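Local atomic coordinates of pyrrolidone-carboxylate peptidase (Pyrococcus furiosus, PDB entry 1X10), a protein that removes N-terminal pyroglutamyl (5-oxoproline) residues from peptides as a thiol peptidase of the C15 family, generally sparing those followed by proline. Residues A[82-87]-A[101-106]; A[109-114]-A[145-150]. The protein carries 3 engineered substitutions. All blocks are in the same frame, centred on the assembly; numbering follows the deposited sequence.

Interaction 1 (A[82-87]-A[101-106])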
loop_
_atom_site.group_PDB
_atom_site.type_symbol
_atom_site.label_atom_id
_atom_site.label_comp_id
_atom_site.label_asym_id
_atom_site.label_seq_id
_atom_site.Cartn_x
_atom_site.Cartn_y
_atom_site.Cartn_z
ATOM N N ALA A 82 15.797 17.611 8.331
ATOM C CA ALA A 82 16.750 16.669 8.917
ATOM C C ALA A 82 16.562 16.764 10.434
ATOM O O ALA A 82 16.521 17.860 10.992
ATOM C CB ALA A 82 18.185 17.055 8.538
ATOM N N VAL A 83 16.458 15.617 11.095
ATOM C CA VAL A 83 16.231 15.589 12.535
ATOM C C VAL A 83 17.432 15.100 13.346
ATOM O O VAL A 83 18.101 14.138 12.974
ATOM C CB VAL A 83 15.019 14.716 12.847
ATOM C CG1 VAL A 83 13.764 15.319 12.207
ATOM C CG2 VAL A 83 15.241 13.344 12.290
ATOM N N ASN A 84 17.684 15.759 14.472
ATOM C CA ASN A 84 18.821 15.415 15.320
ATOM C C ASN A 84 18.561 14.166 16.155
ATOM O O ASN A 84 18.492 14.232 17.383
ATOM C CB ASN A 84 19.157 16.597 16.229
ATOM C CG ASN A 84 20.504 16.448 16.912
ATOM O OD1 ASN A 84 21.262 15.510 16.633
ATOM N ND2 ASN A 84 20.817 17.380 17.806
ATOM N N ALA A 85 18.420 13.027 15.487
ATOM C CA ALA A 85 18.163 11.780 16.190
ATOM C C ALA A 85 18.504 10.560 15.358
ATOM O O ALA A 85 18.442 10.584 14.124
ATOM C CB ALA A 85 16.692 11.711 16.619
ATOM N N ILE A 86 18.878 9.493 16.052
ATOM C CA ILE A 86 19.194 8.228 15.416
ATOM C C ILE A 86 18.334 7.159 16.080
ATOM O O ILE A 86 18.358 7.005 17.303
ATOM C CB ILE A 86 20.670 7.834 15.611
ATOM C CG1 ILE A 86 21.584 8.911 15.027
ATOM C CG2 ILE A 86 20.939 6.491 14.940
ATOM C CD1 ILE A 86 23.036 8.707 15.350
ATOM N N ASP A 87 17.558 6.445 15.275
ATOM C CA ASP A 87 16.718 5.368 15.778
ATOM C C ASP A 87 16.581 4.410 14.606
ATOM O O ASP A 87 15.593 4.435 13.873
ATOM C CB ASP A 87 15.339 5.879 16.206
ATOM C CG ASP A 87 14.669 4.954 17.217
ATOM O OD1 ASP A 87 13.439 5.058 17.426
ATOM O OD2 ASP A 87 15.390 4.120 17.816
ATOM N N GLU A 101 19.131 8.332 20.222
ATOM C CA GLU A 101 20.388 9.001 20.480
ATOM C C GLU A 101 20.504 10.196 19.542
ATOM O O GLU A 101 20.164 10.104 18.366
ATOM C CB GLU A 101 21.516 8.008 20.227
ATOM C CG GLU A 101 22.861 8.392 20.762
ATOM C CD GLU A 101 23.798 7.207 20.762
ATOM O OE1 GLU A 101 23.515 6.239 21.502
ATOM O OE2 GLU A 101 24.802 7.237 20.016
ATOM N N PRO A 102 20.971 11.342 20.053
ATOM C CA PRO A 102 21.098 12.508 19.175
ATOM C C PRO A 102 22.273 12.325 18.221
ATOM O O PRO A 102 23.187 11.544 18.498
ATOM C CB PRO A 102 21.331 13.650 20.156
ATOM C CG PRO A 102 22.118 12.979 21.249
ATOM C CD PRO A 102 21.367 11.672 21.432
ATOM N N ILE A 103 22.243 13.034 17.097
ATOM C CA ILE A 103 23.341 12.952 16.135
ATOM C C ILE A 103 24.434 13.873 16.657
ATOM O O ILE A 103 25.614 13.513 16.676
ATOM C CB ILE A 103 22.897 13.420 14.733
ATOM C CG1 ILE A 103 21.824 12.472 14.187
ATOM C CG2 ILE A 103 24.104 13.479 13.795
ATOM C CD1 ILE A 103 21.241 12.903 12.851
ATOM N N VAL A 104 24.031 15.066 17.082
ATOM C CA VAL A 104 24.962 16.044 17.633
ATOM C C VAL A 104 24.383 16.586 18.937
ATOM O O VAL A 104 23.496 17.441 18.929
ATOM C CB VAL A 104 25.200 17.225 16.665
ATOM C CG1 VAL A 104 26.204 18.206 17.276
ATOM C CG2 VAL A 104 25.722 16.710 15.329
ATOM N N PRO A 105 24.868 16.077 20.081
ATOM C CA PRO A 105 24.366 16.541 21.376
ATOM C C PRO A 105 24.399 18.060 21.507
ATOM O O PRO A 105 25.396 18.698 21.176
ATOM C CB PRO A 105 25.299 15.849 22.369
ATOM C CG PRO A 105 25.598 14.552 21.683
ATOM C CD PRO A 105 25.854 14.994 20.255
ATOM N N GLY A 106 23.295 18.636 21.969
ATOM C CA GLY A 106 23.232 20.077 22.143
ATOM C C GLY A 106 22.871 20.876 20.903
ATOM O O GLY A 106 22.493 22.045 21.008
#
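N84 illustrates how one asparagine amide can hold a loop, gripping the backbone of I103 and V104 with three bonds. Its CG lies anti to the backbone N (chi1 -167°), carrying the amide to the loop. OD1 accepts two amides: V104 N, 2.8 Å from N84 OD1, comes almost straight and in the carbonyl plane on a lone pair, whereas I103 N, 2.7 Å from N84 OD1, arrives tilted from that plane. N84 ND2 returns a bond of 2.9 Å to V104 O, from above that carbonyl's plane; with OD1 accepting and ND2 donating, the amide's two ends are told apart. Beside this grip the packing is close: I103 CD1 sits 3.4 Å from V83 O, and I103 CG1 meets I86 CG1 at 3.7 Å, the isoleucines crossing at about a right angle. Toward solvent the contact thins to exposed E101 and P102, where E101 is bonded through its backbone: I86 N donates to E101 O (2.7 Å) and E101 N to I86 O (3.3 Å), a single antiparallel hydrogen-bonded bridge. The chain leaving strand 76-83 here meets the loop that leads to strand 110-112, with Y147 of helix 141-156 packed against both N84 and I103.

Interaction 2 (A[109-114]-A[145-150])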
loop_
_atom_site.group_PDB
_atom_site.type_symbol
_atom_site.label_atom_id
_atom_site.label_comp_id
_atom_site.label_asym_id
_atom_site.label_seq_id
_atom_site.Cartn_x
_atom_site.Cartn_y
_atom_site.Cartn_z
ATOM N N THR A 109 17.287 20.659 17.292
ATOM C CA THR A 109 16.475 19.471 17.099
ATOM C C THR A 109 16.334 19.135 15.616
ATOM O O THR A 109 16.223 17.968 15.249
ATOM C CB THR A 109 15.086 19.672 17.729
ATOM O OG1 THR A 109 15.239 19.781 19.149
ATOM C CG2 THR A 109 14.156 18.509 17.408
ATOM N N ALA A 110 16.353 20.154 14.763
ATOM C CA ALA A 110 16.221 19.920 13.329
ATOM C C ALA A 110 16.700 21.091 12.481
ATOM O O ALA A 110 16.851 22.208 12.974
ATOM C CB ALA A 110 14.767 19.605 12.984
ATOM N N TYR A 111 16.950 20.802 11.205
ATOM C CA TYR A 111 17.368 21.797 10.223
ATOM C C TYR A 111 16.526 21.600 8.971
ATOM O O TYR A 111 16.324 20.468 8.523
ATOM C CB TYR A 111 18.834 21.622 9.803
ATOM C CG TYR A 111 19.875 22.069 10.800
ATOM C CD1 TYR A 111 20.624 21.133 11.515
ATOM C CD2 TYR A 111 20.144 23.422 10.997
ATOM C CE1 TYR A 111 21.621 21.532 12.396
ATOM C CE2 TYR A 111 21.139 23.836 11.880
ATOM C CZ TYR A 111 21.875 22.878 12.573
ATOM O OH TYR A 111 22.870 23.263 13.428
ATOM N N PHE A 112 16.042 22.696 8.402
ATOM C CA PHE A 112 15.285 22.618 7.159
ATOM C C PHE A 112 16.314 22.542 6.035
ATOM O O PHE A 112 17.397 23.128 6.145
ATOM C CB PHE A 112 14.449 23.881 6.947
ATOM C CG PHE A 112 13.173 23.910 7.727
ATOM C CD1 PHE A 112 12.816 25.045 8.450
ATOM C CD2 PHE A 112 12.305 22.821 7.711
ATOM C CE1 PHE A 112 11.612 25.100 9.148
ATOM C CE2 PHE A 112 11.092 22.867 8.408
ATOM C CZ PHE A 112 10.749 24.010 9.126
ATOM N N SER A 113 15.985 21.821 4.967
ATOM C CA SER A 113 16.881 21.727 3.817
ATOM C C SER A 113 17.007 23.132 3.254
ATOM O O SER A 113 16.049 23.905 3.303
ATOM C CB SER A 113 16.282 20.810 2.742
ATOM O OG SER A 113 17.018 20.892 1.528
ATOM N N THR A 114 18.181 23.477 2.739
ATOM C CA THR A 114 18.365 24.798 2.170
ATOM C C THR A 114 18.388 24.743 0.642
ATOM O O THR A 114 18.765 25.703 -0.022
ATOM C CB THR A 114 19.649 25.481 2.709
ATOM O OG1 THR A 114 20.741 24.563 2.668
ATOM C CG2 THR A 114 19.430 25.950 4.143
ATOM N N VAL A 145 23.309 11.694 7.532
ATOM C CA VAL A 145 24.146 12.521 6.671
ATOM C C VAL A 145 23.469 13.853 6.342
ATOM O O VAL A 145 24.127 14.893 6.285
ATOM C CB VAL A 145 24.505 11.787 5.359
ATOM C CG1 VAL A 145 25.389 10.586 5.663
ATOM C CG2 VAL A 145 23.244 11.345 4.650
ATOM N N MET A 146 22.156 13.828 6.133
ATOM C CA MET A 146 21.436 15.061 5.831
ATOM C C MET A 146 21.612 16.071 6.964
ATOM O O MET A 146 21.873 17.253 6.721
ATOM C CB MET A 146 19.943 14.779 5.628
ATOM C CG MET A 146 19.142 16.016 5.218
ATOM S SD MET A 146 17.358 15.714 5.163
ATOM C CE MET A 146 16.775 17.371 4.712
ATOM N N TYR A 147 21.476 15.601 8.202
ATOM C CA TYR A 147 21.611 16.468 9.365
ATOM C C TYR A 147 23.033 17.009 9.518
ATOM O O TYR A 147 23.230 18.207 9.729
ATOM C CB TYR A 147 21.206 15.718 10.645
ATOM C CG TYR A 147 21.214 16.604 11.873
ATOM C CD1 TYR A 147 20.088 17.350 12.228
ATOM C CD2 TYR A 147 22.379 16.769 12.627
ATOM C CE1 TYR A 147 20.120 18.240 13.291
ATOM C CE2 TYR A 147 22.423 17.666 13.694
ATOM C CZ TYR A 147 21.293 18.400 14.019
ATOM O OH TYR A 147 21.345 19.318 15.045
ATOM N N LEU A 148 24.018 16.124 9.425
ATOM C CA LEU A 148 25.414 16.522 9.563
ATOM C C LEU A 148 25.810 17.541 8.498
ATOM O O LEU A 148 26.560 18.478 8.771
ATOM C CB LEU A 148 26.327 15.290 9.481
ATOM C CG LEU A 148 26.274 14.375 10.711
ATOM C CD1 LEU A 148 26.942 13.027 10.409
ATOM C CD2 LEU A 148 26.965 15.075 11.874
ATOM N N SER A 149 25.298 17.370 7.286
ATOM C CA SER A 149 25.626 18.303 6.213
ATOM C C SER A 149 25.041 19.679 6.522
ATOM O O SER A 149 25.727 20.706 6.405
ATOM C CB SER A 149 25.090 17.783 4.874
ATOM O OG SER A 149 25.530 18.592 3.796
ATOM N N LEU A 150 23.778 19.707 6.931
ATOM C CA LEU A 150 23.124 20.970 7.255
ATOM C C LEU A 150 23.751 21.627 8.488
ATOM O O LEU A 150 23.837 22.854 8.564
ATOM C CB LEU A 150 21.622 20.750 7.465
ATOM C CG LEU A 150 20.850 20.545 6.161
ATOM C CD1 LEU A 150 19.472 19.977 6.446
ATOM C CD2 LEU A 150 20.760 21.870 5.415
#
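Two tyrosines turned by different first torsions meet between strand 110-112 and helix 141-156: Y147 holds CG anti to the backbone N (chi1 -175°), swinging its ring toward the strand, while Y111 keeps CG beside its backbone N and reaches over the helix. The rings meet obliquely, with planes at 50° and centroids 5.1 Å apart; Y111 CD1 comes within 3.4 Å of Y147 CE1, and Y111 CE1 lies 3.5 Å from Y147 OH. A110 CA approaches the Y147 ring at its edge. On the Y111 side, L150 O stands over the centre of one ring face, 4.3 Å above the plane, and Y111 CB packs on L150 CB at 3.7 Å, the two side chains running antiparallel alongside one another. Beyond it the L150 methyls lie against the strand backbone, L150 CD2 resting 3.7 Å from F112 O. Farther along, the extended M146 chain brings its CE to 4.0 Å from S113 CB. Both phenols find polar partners beyond the interface, Y147 OH on P108 O and Y111 OH on H151 ND1. Replacing Y147 by an alanine takes away the ring, which would probably open a gap beside Y111 and leave P108 O without its hydroxyl mate. The strand crosses the helix at 77°, their axes 8.7 Å apart, and is paired with strand 76-83, whose A82 touches M146 and L150; M146 also packs on the active-site E79 of that strand.

How the interactions relate
Interactions 1 and 2 illustrate how two neighbouring contacts can share a pair of strands and one helix. Their centres lie 10 Å apart, and along the chain interaction 1 is complete before the first segment of interaction 2 begins. Strands 76-83 and 110-112, antiparallel neighbours in the mixed sheet, pair through A82 N to Y111 O (2.9 Å), and the pairing runs on just past their ends with N84 N to T109 O (2.8 Å), both probable hydrogen bonds. Helix 141-156 supplies one side of interaction 2, reaches interaction 1 through Y147, and also carries the active-site position S142, altered here. Both contacts touch the second subunit, which is consistent with this corner lying between the active-site surroundings and the subunit interface.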